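Side-chain contacts in orphan protein TM0875 (Thermotoga maritima, PDB 1O22), which is of unknown function but adopts a fold that was new when its structure was solved, in an assembly of two copies: residues N121-Y126 / K146-S151; Y111-I116 / Y129-K134; E68-P73 / G92-L97; L22-K25 / E29-I32; N52-G57 / K152-G157. All blocks are in the same frame, centred on the assembly; numbering follows the deposited sequence.

Contact 1 of 5, residues N121-Y126 / K146-S151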
# COMPACT_ATOMS: atom_id res chain seq x y z
N ASN A 121 2.96 4.63 -3.85
CA ASN A 121 2.54 6.03 -3.92
C ASN A 121 2.04 6.61 -2.55
O ASN A 121 1.46 7.67 -2.49
CB ASN A 121 1.58 6.30 -5.12
CG ASN A 121 0.18 5.80 -4.91
OD1 ASN A 121 -0.04 4.78 -4.25
ND2 ASN A 121 -0.78 6.52 -5.47
N TRP A 122 2.33 5.89 -1.46
CA TRP A 122 1.90 6.25 -0.10
C TRP A 122 3.14 6.58 0.73
O TRP A 122 4.05 5.77 0.81
CB TRP A 122 1.14 5.09 0.57
CG TRP A 122 -0.21 4.88 -0.06
CD1 TRP A 122 -0.48 4.27 -1.25
CD2 TRP A 122 -1.49 5.29 0.47
NE1 TRP A 122 -1.83 4.28 -1.50
CE2 TRP A 122 -2.48 4.89 -0.46
CE3 TRP A 122 -1.90 5.95 1.64
CZ2 TRP A 122 -3.85 5.14 -0.27
CZ3 TRP A 122 -3.27 6.20 1.83
CH2 TRP A 122 -4.21 5.79 0.88
N TYR A 123 3.16 7.75 1.35
CA TYR A 123 4.34 8.21 2.07
C TYR A 123 3.94 8.57 3.47
O TYR A 123 2.87 9.07 3.67
CB TYR A 123 4.96 9.42 1.38
CG TYR A 123 5.58 9.10 0.04
CD1 TYR A 123 6.94 8.89 -0.09
CD2 TYR A 123 4.80 9.04 -1.10
CE1 TYR A 123 7.51 8.62 -1.32
CE2 TYR A 123 5.35 8.76 -2.33
CZ TYR A 123 6.69 8.55 -2.44
OH TYR A 123 7.25 8.27 -3.69
N LYS A 124 4.83 8.31 4.43
CA LYS A 124 4.64 8.73 5.82
C LYS A 124 5.91 9.45 6.21
O LYS A 124 7.00 8.93 6.01
CB LYS A 124 4.47 7.50 6.71
CG LYS A 124 3.23 6.66 6.45
CD LYS A 124 3.31 5.37 7.24
CE LYS A 124 2.00 4.61 7.28
NZ LYS A 124 2.25 3.24 7.85
N ILE A 125 5.78 10.67 6.71
CA ILE A 125 6.91 11.40 7.19
C ILE A 125 6.82 11.63 8.66
O ILE A 125 5.75 11.74 9.23
CB ILE A 125 7.09 12.71 6.40
CG1 ILE A 125 5.96 13.68 6.65
CG2 ILE A 125 7.25 12.40 4.86
CD1 ILE A 125 6.29 15.07 6.12
N TYR A 126 7.99 11.63 9.28
CA TYR A 126 8.14 11.74 10.73
C TYR A 126 9.09 12.86 10.96
O TYR A 126 10.17 12.91 10.36
CB TYR A 126 8.72 10.45 11.30
CG TYR A 126 7.85 9.28 10.99
CD1 TYR A 126 6.84 8.89 11.86
CD2 TYR A 126 8.04 8.56 9.81
CE1 TYR A 126 6.02 7.81 11.54
CE2 TYR A 126 7.27 7.52 9.50
CZ TYR A 126 6.26 7.13 10.37
OH TYR A 126 5.49 6.06 9.99
N LYS A 146 9.97 18.55 -2.65
CA LYS A 146 11.34 18.63 -3.13
C LYS A 146 12.02 17.28 -3.03
O LYS A 146 12.66 16.85 -3.96
CB LYS A 146 12.17 19.62 -2.34
CG LYS A 146 12.09 21.04 -2.77
CD LYS A 146 12.93 21.92 -1.84
CE LYS A 146 12.12 22.64 -0.74
NZ LYS A 146 11.85 24.10 -1.04
N TYR A 147 11.91 16.63 -1.86
CA TYR A 147 12.37 15.27 -1.68
C TYR A 147 11.79 14.32 -2.73
O TYR A 147 12.54 13.53 -3.33
CB TYR A 147 12.02 14.73 -0.27
CG TYR A 147 12.13 13.23 -0.20
CD1 TYR A 147 13.38 12.60 -0.01
CD2 TYR A 147 11.01 12.42 -0.35
CE1 TYR A 147 13.49 11.22 0.03
CE2 TYR A 147 11.11 11.05 -0.32
CZ TYR A 147 12.34 10.45 -0.11
OH TYR A 147 12.41 9.06 -0.07
N PHE A 148 10.48 14.39 -2.92
CA PHE A 148 9.78 13.50 -3.83
C PHE A 148 10.28 13.64 -5.29
O PHE A 148 10.67 12.67 -5.92
CB PHE A 148 8.25 13.72 -3.74
CG PHE A 148 7.46 12.95 -4.78
CD1 PHE A 148 7.15 11.62 -4.60
CD2 PHE A 148 7.08 13.56 -5.98
CE1 PHE A 148 6.48 10.91 -5.57
CE2 PHE A 148 6.39 12.87 -6.95
CZ PHE A 148 6.10 11.53 -6.77
N PHE A 149 10.29 14.85 -5.81
CA PHE A 149 10.77 15.08 -7.17
C PHE A 149 12.23 14.67 -7.31
O PHE A 149 12.58 13.99 -8.25
CB PHE A 149 10.54 16.54 -7.61
CG PHE A 149 9.10 16.90 -7.78
CD1 PHE A 149 8.26 16.08 -8.50
CD2 PHE A 149 8.56 18.02 -7.16
CE1 PHE A 149 6.93 16.40 -8.64
CE2 PHE A 149 7.23 18.32 -7.30
CZ PHE A 149 6.42 17.51 -8.03
N GLU A 150 13.07 15.05 -6.36
CA GLU A 150 14.48 14.67 -6.44
C GLU A 150 14.68 13.14 -6.40
O GLU A 150 15.53 12.60 -7.12
CB GLU A 150 15.29 15.38 -5.36
CG GLU A 150 15.39 16.88 -5.59
CD GLU A 150 15.96 17.65 -4.40
OE1 GLU A 150 16.36 17.00 -3.40
OE2 GLU A 150 16.03 18.90 -4.47
N SER A 151 13.87 12.45 -5.61
CA SER A 151 13.88 10.98 -5.56
C SER A 151 13.56 10.31 -6.91
O SER A 151 13.98 9.17 -7.17
CB SER A 151 12.92 10.45 -4.46
OG SER A 151 11.52 10.48 -4.83
O HOH W 1 9.90 8.32 -3.97
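The ring of Phe148 receives Tyr123 at its edge: CZ and OH of Tyr123 lie close to the phenyl plane, and OH comes within 3.3 Å of Phe148 CE1. Phe149 CE1 also lies at the Phe148 edge. The Tyr123 ring has a water at its own edge, in plane with the phenol. The Tyr123 and Phe148 rings are almost perpendicular (86°), centroids 5.7 Å apart, but meet obliquely, in neither a stack nor an edge-to-face pair. With its CG anti to the backbone N (chi1 173°), Phe148 leans from helix 137-152 toward the sheet, where Tyr123 rises from strand 122-128. Tyr147 adds a looser edge, its CE2 lying 4.5 Å from Tyr123 CE1, while its hydroxyl bonds to Asp109. Phe144, one turn back on the same helix, meets Tyr123 edge-to-face. Tyrosine suits this helix-on-sheet interface because its ring packs in the interior while its hydroxyl reaches a water that leads to Ser151, an exposed residue. This water lies 2.7 Å from Tyr123 OH and donates to Ser151 OG at 2.8 Å. Ser151 OG in turn spends its proton on Phe148 O (2.6 Å). The serine therefore has to accept from the water, and this relay gives the buried phenol a polar partner.

Contact 2 of 5, residues Y111-I116 / Y129-K134; sequences YGDMKI and YSSVKK
Asp113 and Ser131 face each other from two surface loops, each CB directed at the other segment, and a single oxygen of each makes the contact. In both residues the group beyond CB lies beside the backbone N and anti to the carbonyl carbon (chi1 -62° for Asp113). In Asp113, OD1 is nearly eclipsed with CA, which leaves OD2 as the oxygen that reaches farthest from the backbone. Ser131 OG donates to it. The modelled separation of 2.4 Å between Ser131 OG and Asp113 OD2 is very short, and its exact value is doubtful. The directions are nevertheless reasonable: the angle at OG, from CB to OD2, is about 112°, and that at OD2, from CG to OG, about 123°.

Asp113 is held out by a type II' turn running from Tyr111 to Met114, the two-residue link of the hairpin between strands 100-111 and 114-119. Its bonds are Tyr111 N to Met114 O at 2.9 Å and Met114 N to Tyr111 O at 3.0 Å. Gly112 suits the first corner, where phi is positive. Ser131 belongs to the loop leading into helix 137-152. Serine suits the place because its short hydroxyl can donate to the carboxylate. Chemically, a neutral donor meets a probably charged acceptor at an exposed site, so the bond probably links the two loops only modestly, in competition with solvent.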
# COMPACT_ATOMS: atom_id res chain seq x y z
N TYR A 111 15.62 13.29 4.96
CA TYR A 111 15.67 14.53 4.16
C TYR A 111 15.61 15.69 5.14
O TYR A 111 14.57 15.95 5.71
CB TYR A 111 14.54 14.60 3.13
CG TYR A 111 14.71 15.69 2.09
CD1 TYR A 111 15.66 15.56 1.08
CD2 TYR A 111 13.96 16.85 2.14
CE1 TYR A 111 15.85 16.57 0.15
CE2 TYR A 111 14.13 17.86 1.19
CZ TYR A 111 15.08 17.71 0.20
OH TYR A 111 15.27 18.71 -0.75
N GLY A 112 16.75 16.33 5.39
CA GLY A 112 16.90 17.22 6.54
C GLY A 112 16.65 16.51 7.88
O GLY A 112 17.20 15.44 8.13
N ASP A 113 15.78 17.08 8.70
CA ASP A 113 15.28 16.44 9.94
C ASP A 113 14.15 15.44 9.76
O ASP A 113 13.74 14.75 10.73
CB ASP A 113 14.77 17.51 10.90
CG ASP A 113 15.84 18.47 11.32
OD1 ASP A 113 17.02 18.22 10.98
OD2 ASP A 113 15.58 19.51 11.96
N MSE A 114 13.64 15.33 8.54
CA MSE A 114 12.52 14.45 8.27
C MSE A 114 13.01 13.02 7.97
O MSE A 114 14.06 12.83 7.34
CB MSE A 114 11.64 15.09 7.19
CG MSE A 114 10.85 14.29 6.27
SE MSE A 114 10.05 15.58 4.86
CE MSE A 114 9.57 17.10 5.85
N LYS A 115 12.25 12.05 8.47
CA LYS A 115 12.35 10.64 8.07
C LYS A 115 11.11 10.24 7.26
O LYS A 115 10.00 10.57 7.58
CB LYS A 115 12.50 9.73 9.27
CG LYS A 115 13.69 9.99 10.08
CD LYS A 115 15.02 9.94 9.29
CE LYS A 115 15.64 8.61 9.34
NZ LYS A 115 16.30 8.42 10.65
N ILE A 116 11.34 9.48 6.22
CA ILE A 116 10.33 9.22 5.21
C ILE A 116 10.30 7.72 4.94
O ILE A 116 11.32 7.11 4.61
CB ILE A 116 10.67 9.96 3.90
CG1 ILE A 116 10.75 11.47 4.13
CG2 ILE A 116 9.71 9.57 2.79
CD1 ILE A 116 11.83 12.09 3.42
N TYR A 129 9.31 17.18 17.01
CA TYR A 129 8.59 18.34 17.49
C TYR A 129 9.46 19.60 17.43
O TYR A 129 9.05 20.66 16.91
CB TYR A 129 8.15 18.11 18.93
CG TYR A 129 7.60 19.37 19.62
CD1 TYR A 129 6.46 20.02 19.13
CD2 TYR A 129 8.23 19.92 20.74
CE1 TYR A 129 5.96 21.19 19.72
CE2 TYR A 129 7.73 21.08 21.37
CZ TYR A 129 6.59 21.71 20.84
OH TYR A 129 6.07 22.86 21.42
N SER A 130 10.66 19.46 17.97
CA SER A 130 11.56 20.56 18.09
C SER A 130 11.89 21.24 16.73
O SER A 130 12.14 22.44 16.70
CB SER A 130 12.84 20.08 18.78
OG SER A 130 13.40 18.98 18.10
N SER A 131 11.89 20.48 15.63
CA SER A 131 12.16 21.02 14.29
C SER A 131 10.99 21.73 13.55
O SER A 131 11.21 22.50 12.62
CB SER A 131 12.70 19.91 13.39
OG SER A 131 14.00 19.57 13.81
N VAL A 132 9.76 21.42 13.92
CA VAL A 132 8.60 21.89 13.14
C VAL A 132 7.63 22.67 14.01
O VAL A 132 6.46 22.75 13.66
CB VAL A 132 7.85 20.72 12.49
CG1 VAL A 132 8.80 19.96 11.56
CG2 VAL A 132 7.24 19.78 13.56
N LYS A 133 8.15 23.23 15.13
CA LYS A 133 7.36 23.89 16.18
C LYS A 133 6.54 25.06 15.62
O LYS A 133 5.41 25.29 16.03
CB LYS A 133 8.27 24.39 17.35
CG LYS A 133 8.25 23.57 18.64
CD LYS A 133 9.52 23.75 19.52
CE LYS A 133 9.56 25.12 20.25
NZ LYS A 133 9.94 26.26 19.37
N LYS A 134 7.15 25.81 14.72
CA LYS A 134 6.52 26.97 14.15
C LYS A 134 6.27 26.77 12.66
O LYS A 134 6.18 27.74 11.94
CB LYS A 134 7.39 28.23 14.38
CG LYS A 134 7.88 28.40 15.81
CD LYS A 134 8.40 29.81 16.11
CE LYS A 134 9.26 29.83 17.37
NZ LYS A 134 9.67 31.21 17.78

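Contact 3 of 5, residues E68-P73 / G92-L97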
# COMPACT_ATOMS: atom_id res chain seq x y z
N GLU A 68 8.22 15.76 22.14
CA GLU A 68 9.47 16.17 22.72
C GLU A 68 10.03 15.03 23.57
O GLU A 68 9.29 14.36 24.27
CB GLU A 68 9.24 17.44 23.54
CG GLU A 68 10.48 17.95 24.23
CD GLU A 68 10.34 19.39 24.76
OE1 GLU A 68 9.18 19.93 24.79
OE2 GLU A 68 11.39 19.96 25.14
N GLY A 69 11.35 14.80 23.50
CA GLY A 69 11.99 13.74 24.24
C GLY A 69 11.86 12.37 23.55
O GLY A 69 12.21 11.37 24.15
N GLU A 70 11.34 12.36 22.31
CA GLU A 70 11.29 11.17 21.46
C GLU A 70 12.19 11.32 20.23
O GLU A 70 12.15 12.33 19.50
CB GLU A 70 9.84 10.85 21.03
CG GLU A 70 8.87 10.59 22.17
CD GLU A 70 7.44 10.28 21.69
OE1 GLU A 70 7.18 10.34 20.46
OE2 GLU A 70 6.58 9.99 22.57
N GLU A 71 12.95 10.27 19.98
CA GLU A 71 13.73 10.06 18.75
C GLU A 71 12.90 9.72 17.54
O GLU A 71 11.88 9.04 17.67
CB GLU A 71 14.70 8.92 18.96
CG GLU A 71 15.76 9.23 19.98
CD GLU A 71 16.72 8.08 20.20
OE1 GLU A 71 16.29 7.04 20.74
OE2 GLU A 71 17.91 8.23 19.87
N VAL A 72 13.34 10.20 16.38
CA VAL A 72 12.75 9.82 15.10
C VAL A 72 13.10 8.36 14.81
O VAL A 72 14.13 7.87 15.23
CB VAL A 72 13.24 10.71 13.88
CG1 VAL A 72 12.82 12.17 14.05
CG2 VAL A 72 14.78 10.58 13.62
N PRO A 73 12.22 7.67 14.13
CA PRO A 73 12.46 6.30 13.73
C PRO A 73 13.52 6.21 12.62
O PRO A 73 13.66 7.09 11.80
CB PRO A 73 11.09 5.85 13.20
CG PRO A 73 10.39 7.08 12.79
CD PRO A 73 10.92 8.18 13.64
N GLY A 92 -0.04 4.49 18.72
CA GLY A 92 0.67 5.75 18.85
C GLY A 92 1.40 5.97 20.17
O GLY A 92 1.55 7.13 20.61
N ASP A 93 1.85 4.89 20.81
CA ASP A 93 2.74 4.97 21.97
C ASP A 93 3.85 3.92 21.89
O ASP A 93 3.79 2.96 21.10
CB ASP A 93 1.96 4.75 23.26
CG ASP A 93 2.41 5.66 24.41
OD1 ASP A 93 3.56 6.21 24.41
OD2 ASP A 93 1.63 5.89 25.37
N TRP A 94 4.84 4.10 22.76
CA TRP A 94 5.94 3.16 22.97
C TRP A 94 5.52 1.99 23.86
O TRP A 94 4.63 2.12 24.72
CB TRP A 94 7.18 3.90 23.53
CG TRP A 94 7.61 5.06 22.61
CD1 TRP A 94 7.05 6.30 22.53
CD2 TRP A 94 8.66 5.04 21.61
NE1 TRP A 94 7.67 7.05 21.55
CE2 TRP A 94 8.66 6.30 20.98
CE3 TRP A 94 9.59 4.08 21.19
CZ2 TRP A 94 9.56 6.63 19.96
CZ3 TRP A 94 10.47 4.41 20.19
CH2 TRP A 94 10.45 5.67 19.58
N THR A 95 6.12 0.82 23.60
CA THR A 95 5.81 -0.41 24.34
C THR A 95 6.86 -1.49 24.06
O THR A 95 7.81 -1.24 23.31
CB THR A 95 4.37 -0.89 24.01
OG1 THR A 95 3.97 -1.93 24.92
CG2 THR A 95 4.25 -1.49 22.62
N ASP A 96 6.74 -2.66 24.68
CA ASP A 96 7.56 -3.81 24.30
C ASP A 96 6.70 -4.90 23.74
O ASP A 96 5.65 -5.20 24.31
CB ASP A 96 8.36 -4.38 25.48
CG ASP A 96 9.27 -3.35 26.11
OD1 ASP A 96 9.57 -2.33 25.47
OD2 ASP A 96 9.73 -3.49 27.26
N LEU A 97 7.16 -5.51 22.65
CA LEU A 97 6.45 -6.60 21.99
C LEU A 97 7.17 -7.94 22.19
O LEU A 97 8.19 -8.18 21.56
CB LEU A 97 6.33 -6.31 20.48
CG LEU A 97 5.56 -5.04 20.11
CD1 LEU A 97 5.61 -4.79 18.62
CD2 LEU A 97 4.11 -5.14 20.61
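Glu70 brings its carboxylate to the pyrrole edge of Trp94. Its CD lies 3.2 Å from Trp94 NE1, and OE2 is 3.3 Å from the same nitrogen. OE1 lies in the plane of the indole at that edge, but at a poor angle for a bond. Carboxylate and ring planes are turned 76° apart, and the two side chains run antiparallel alongside one another. Farther along the indole edge, the backbone oxygen Glu71 O sits 4.1 Å from Trp94 CZ2.

Behind this first shell, Glu70 is fully extended beyond CG (chi2 180°), which carries its acid across to the ring, and OE1 accepts a weak bond from Glu67 N. Gly69, just before Glu70, has a positive phi, which glycine adopts easily. On the other segment, Asp93 OD1 accepts a weak hydrogen bond from Trp94 N (3.0 Å, 143°). Glu70 OE2 and Asp93 OD1, 5.2 Å apart, may disfavour each other slightly, which could raise their proton affinity.

Tryptophan suits the place because its large ring spans from a strand to a loop and also serves a neighbour: Phe101 of the second subunit meets it edge-to-face, and Pro82 of that subunit packs on it. Asp93, Trp94, Thr95 and Leu97 pair antiparallel with a strand of the second subunit, so the beta sheet runs on from one subunit into the other, a sheet-extending dimer interface.

Contact 4 of 5, residues L22-K25 / E29-I32; sequences LYYK and EFGI
Beside the ring pair Tyr24-Phe30, the neighbouring Tyr23 supplies the short polar bond of this region: its hydroxyl donates to Ser53 O in the loop before strand 56-66. Tyr23 and Tyr24 leave opposite faces of strand 19-25, as consecutive strand residues do. Tyr23 thus goes inward to meet Phe148 of helix 137-152, and Tyr24 is left on the other face for Phe30.

That second meeting is wholly apolar. Phe30 CE2 approaches Tyr24 CD1 to 3.6 Å and Tyr24 CB to 4.0 Å, so one corner of the phenyl ring touches the inner, backbone-near part of the phenol and leaves the hydroxyl end aside. Tyrosine suits this partly exposed place, since its inner ring can pack on apolar neighbours while the residue tolerates a surface position. The ring planes are inclined by 52° and the centroids lie 5.6 Å apart, a slanted approach that is neither a stack nor edge-to-face. In both residues CG sits beside the backbone N; for Phe30 (chi1 -64°) this directs the ring back to the strand it has just left.

The contact closes a beta-to-alpha turn, in which strand 19-25 passes through the five-residue link 26-30 into helix 31-44. Phe30 occupies the N-cap position, where its side chain has no acceptor to offer the first-turn amides and packs on Tyr24 and Ile56 instead. Gly31 follows as the first helical residue. Ile56, on the adjacent strand, also touches Tyr24. Strand 19-25 itself is held on both flanks by backbone bonds, Tyr24 to Thr160 and Lys25 to Leu55.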
# COMPACT_ATOMS: atom_id res chain seq x y z
N LEU A 22 -1.86 15.76 -5.85
CA LEU A 22 -1.89 15.54 -7.30
C LEU A 22 -0.83 16.45 -7.88
O LEU A 22 -0.84 17.64 -7.60
CB LEU A 22 -3.26 15.91 -7.87
CG LEU A 22 -4.47 15.24 -7.21
CD1 LEU A 22 -5.78 15.86 -7.74
CD2 LEU A 22 -4.46 13.75 -7.45
N TYR A 23 0.10 15.91 -8.66
CA TYR A 23 1.16 16.72 -9.23
C TYR A 23 1.02 16.71 -10.75
O TYR A 23 0.46 15.77 -11.31
CB TYR A 23 2.57 16.27 -8.78
CG TYR A 23 3.00 14.91 -9.29
CD1 TYR A 23 3.61 14.76 -10.52
CD2 TYR A 23 2.79 13.77 -8.51
CE1 TYR A 23 3.96 13.54 -10.98
CE2 TYR A 23 3.15 12.55 -8.96
CZ TYR A 23 3.75 12.43 -10.17
OH TYR A 23 4.09 11.16 -10.61
N TYR A 24 1.53 17.77 -11.39
CA TYR A 24 1.37 17.96 -12.83
C TYR A 24 2.60 18.61 -13.40
O TYR A 24 3.04 19.64 -12.86
CB TYR A 24 0.17 18.90 -13.15
CG TYR A 24 -1.13 18.54 -12.48
CD1 TYR A 24 -1.99 17.62 -13.05
CD2 TYR A 24 -1.49 19.10 -11.26
CE1 TYR A 24 -3.19 17.27 -12.45
CE2 TYR A 24 -2.70 18.77 -10.65
CZ TYR A 24 -3.55 17.84 -11.25
OH TYR A 24 -4.75 17.49 -10.67
N LYS A 25 3.10 18.09 -14.50
CA LYS A 25 4.15 18.81 -15.23
C LYS A 25 3.61 20.16 -15.79
O LYS A 25 2.59 20.20 -16.51
CB LYS A 25 4.79 17.96 -16.32
CG LYS A 25 6.15 18.56 -16.83
CD LYS A 25 7.01 17.53 -17.43
CE LYS A 25 8.43 17.94 -17.48
NZ LYS A 25 9.17 16.95 -18.32
N GLU A 29 -1.47 20.34 -20.72
CA GLU A 29 -2.89 20.53 -20.62
C GLU A 29 -3.52 19.15 -20.56
O GLU A 29 -3.14 18.25 -21.33
CB GLU A 29 -3.44 21.32 -21.81
CG GLU A 29 -3.13 22.82 -21.75
CD GLU A 29 -3.62 23.49 -20.46
OE1 GLU A 29 -4.78 23.21 -20.02
OE2 GLU A 29 -2.84 24.29 -19.87
N PHE A 30 -4.49 19.02 -19.65
CA PHE A 30 -5.15 17.76 -19.40
C PHE A 30 -6.62 17.73 -19.74
O PHE A 30 -7.28 16.74 -19.52
CB PHE A 30 -4.95 17.37 -17.94
CG PHE A 30 -3.52 17.11 -17.60
CD1 PHE A 30 -2.92 15.94 -18.00
CD2 PHE A 30 -2.77 18.07 -16.95
CE1 PHE A 30 -1.59 15.70 -17.72
CE2 PHE A 30 -1.45 17.82 -16.65
CZ PHE A 30 -0.87 16.62 -17.04
N GLY A 31 -7.12 18.80 -20.36
CA GLY A 31 -8.53 18.90 -20.64
C GLY A 31 -9.02 17.85 -21.61
O GLY A 31 -10.11 17.32 -21.42
N ILE A 32 -8.25 17.54 -22.66
CA ILE A 32 -8.71 16.53 -23.60
C ILE A 32 -8.58 15.12 -22.97
O ILE A 32 -9.35 14.23 -23.32
CB ILE A 32 -8.02 16.64 -25.00
CG2 ILE A 32 -6.88 15.66 -25.17

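Contact 5 of 5, residues N52-G57 / K152-G157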
# COMPACT_ATOMS: atom_id res chain seq x y z
N ASN A 52 0.91 6.82 -12.40
CA ASN A 52 1.87 7.84 -12.00
C ASN A 52 3.06 7.87 -12.95
O ASN A 52 3.60 6.84 -13.30
CB ASN A 52 2.35 7.65 -10.56
CG ASN A 52 1.32 8.12 -9.53
OD1 ASN A 52 0.17 8.40 -9.86
ND2 ASN A 52 1.74 8.21 -8.27
N SER A 53 3.40 9.06 -13.43
CA SER A 53 4.47 9.23 -14.40
C SER A 53 5.14 10.58 -14.15
O SER A 53 4.74 11.35 -13.26
CB SER A 53 3.91 9.19 -15.84
OG SER A 53 3.10 10.34 -16.11
N GLU A 54 6.12 10.89 -14.98
CA GLU A 54 6.72 12.22 -14.96
C GLU A 54 5.79 13.33 -15.37
O GLU A 54 6.11 14.49 -15.11
CB GLU A 54 8.11 12.27 -15.69
CG GLU A 54 8.26 12.44 -17.17
CD GLU A 54 9.76 12.40 -17.52
OE1 GLU A 54 10.49 13.40 -17.24
OE2 GLU A 54 10.22 11.35 -18.01
N LEU A 55 4.66 13.01 -16.00
CA LEU A 55 3.73 14.03 -16.45
C LEU A 55 2.66 14.40 -15.44
O LEU A 55 2.20 15.51 -15.43
CB LEU A 55 3.04 13.62 -17.76
CG LEU A 55 4.02 13.28 -18.88
CD1 LEU A 55 3.25 12.75 -20.09
CD2 LEU A 55 4.86 14.52 -19.26
N ILE A 56 2.25 13.41 -14.65
CA ILE A 56 1.08 13.51 -13.81
C ILE A 56 1.11 12.34 -12.80
O ILE A 56 1.58 11.25 -13.11
CB ILE A 56 -0.24 13.48 -14.67
CG1 ILE A 56 -1.46 13.72 -13.77
CG2 ILE A 56 -0.38 12.16 -15.47
CD1 ILE A 56 -2.72 14.22 -14.48
N GLY A 57 0.56 12.58 -11.62
CA GLY A 57 0.37 11.52 -10.67
C GLY A 57 -0.39 11.91 -9.44
O GLY A 57 -0.71 13.06 -9.21
N LYS A 152 12.80 11.01 -7.75
CA LYS A 152 12.40 10.49 -9.05
C LYS A 152 13.34 10.92 -10.16
O LYS A 152 13.23 10.44 -11.28
CB LYS A 152 10.98 10.95 -9.41
CG LYS A 152 9.91 10.44 -8.47
CD LYS A 152 9.76 8.93 -8.55
CE LYS A 152 8.71 8.52 -7.59
NZ LYS A 152 8.38 7.09 -7.62
N GLY A 153 14.22 11.86 -9.84
CA GLY A 153 15.13 12.44 -10.80
C GLY A 153 14.48 13.54 -11.60
O GLY A 153 14.89 13.77 -12.69
N TRP A 154 13.47 14.21 -11.07
CA TRP A 154 12.75 15.23 -11.82
C TRP A 154 13.06 16.58 -11.22
O TRP A 154 13.40 16.64 -10.07
CB TRP A 154 11.24 14.97 -11.78
CG TRP A 154 10.84 13.64 -12.29
CD1 TRP A 154 11.50 12.87 -13.22
CD2 TRP A 154 9.66 12.91 -11.95
NE1 TRP A 154 10.82 11.70 -13.44
CE2 TRP A 154 9.69 11.69 -12.67
CE3 TRP A 154 8.57 13.15 -11.10
CZ2 TRP A 154 8.69 10.72 -12.57
CZ3 TRP A 154 7.58 12.18 -10.98
CH2 TRP A 154 7.65 10.97 -11.71
N ASN A 155 12.95 17.64 -12.02
CA ASN A 155 13.17 19.01 -11.56
C ASN A 155 11.89 19.59 -10.92
O ASN A 155 10.87 19.77 -11.60
CB ASN A 155 13.63 19.87 -12.75
CG ASN A 155 14.09 21.28 -12.36
OD1 ASN A 155 13.87 21.78 -11.24
ND2 ASN A 155 14.72 21.95 -13.31
N PRO A 156 11.95 19.90 -9.63
CA PRO A 156 10.76 20.40 -8.91
C PRO A 156 10.19 21.69 -9.49
O PRO A 156 9.01 21.92 -9.34
CB PRO A 156 11.26 20.59 -7.47
CG PRO A 156 12.56 19.85 -7.36
CD PRO A 156 13.12 19.76 -8.74
N GLY A 157 11.02 22.52 -10.12
CA GLY A 157 10.59 23.77 -10.72
C GLY A 157 9.73 23.60 -11.97
O GLY A 157 9.16 24.58 -12.46
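A backbone carbon lies on an aromatic face here: Glu54 CA sits 3.7 Å from the centroid of the six-membered ring of Trp154 and 21° off its normal, a CH-pi contact. Glu54 CB continues over the same face, 3.5 Å from Trp154 CE2. The opposite face is occupied by Lys152 CB, 3.4 Å above the plane, so the indole is sandwiched between two aliphatic portions of charged residues. In the conformer described, Glu54 CG takes the crowded position between backbone N and carbonyl carbon (chi1 84°). Ser53 O approaches the far corner, 3.3 Å from Trp154 CH2.

Trp154 follows the C-terminal end of helix 137-152, which closes with a Schellman motif at Gly153, where positive phi suits glycine. The broad ring can therefore fold back from the helix end onto the loop before strand 56-66. That loop is shaped by an ST turn, with Ser53 OG accepting from Leu55 N at 3.1 Å. After the tryptophan, an Asx turn from Asn155 OD1 to Gly157 N (3.2 Å) leads on to strand 159-165. Tyr159 hydrogen-bonds through its hydroxyl to Glu54 O.

From the N terminus, contact 4 closes the shortest loop, joining strand 19-25 to the start of helix 31-44. Contact 5 then opens at residue 52 and closes only at 157, the longest closure, so contacts 1, 2 and 3 all fall within its span. Contact 3 is completed first, tying the 68-73 loop to strand 93-98. Contacts 2 and 1 cross, their segments alternating along the chain: contact 2 joins a hairpin turn to the loop before helix 137-152, and contact 1 seats that helix on strand 122-128. Contacts 3 and 4 lie on opposite sides of the chain's centre, about 40 Å apart between centres, with contact 1 near the middle.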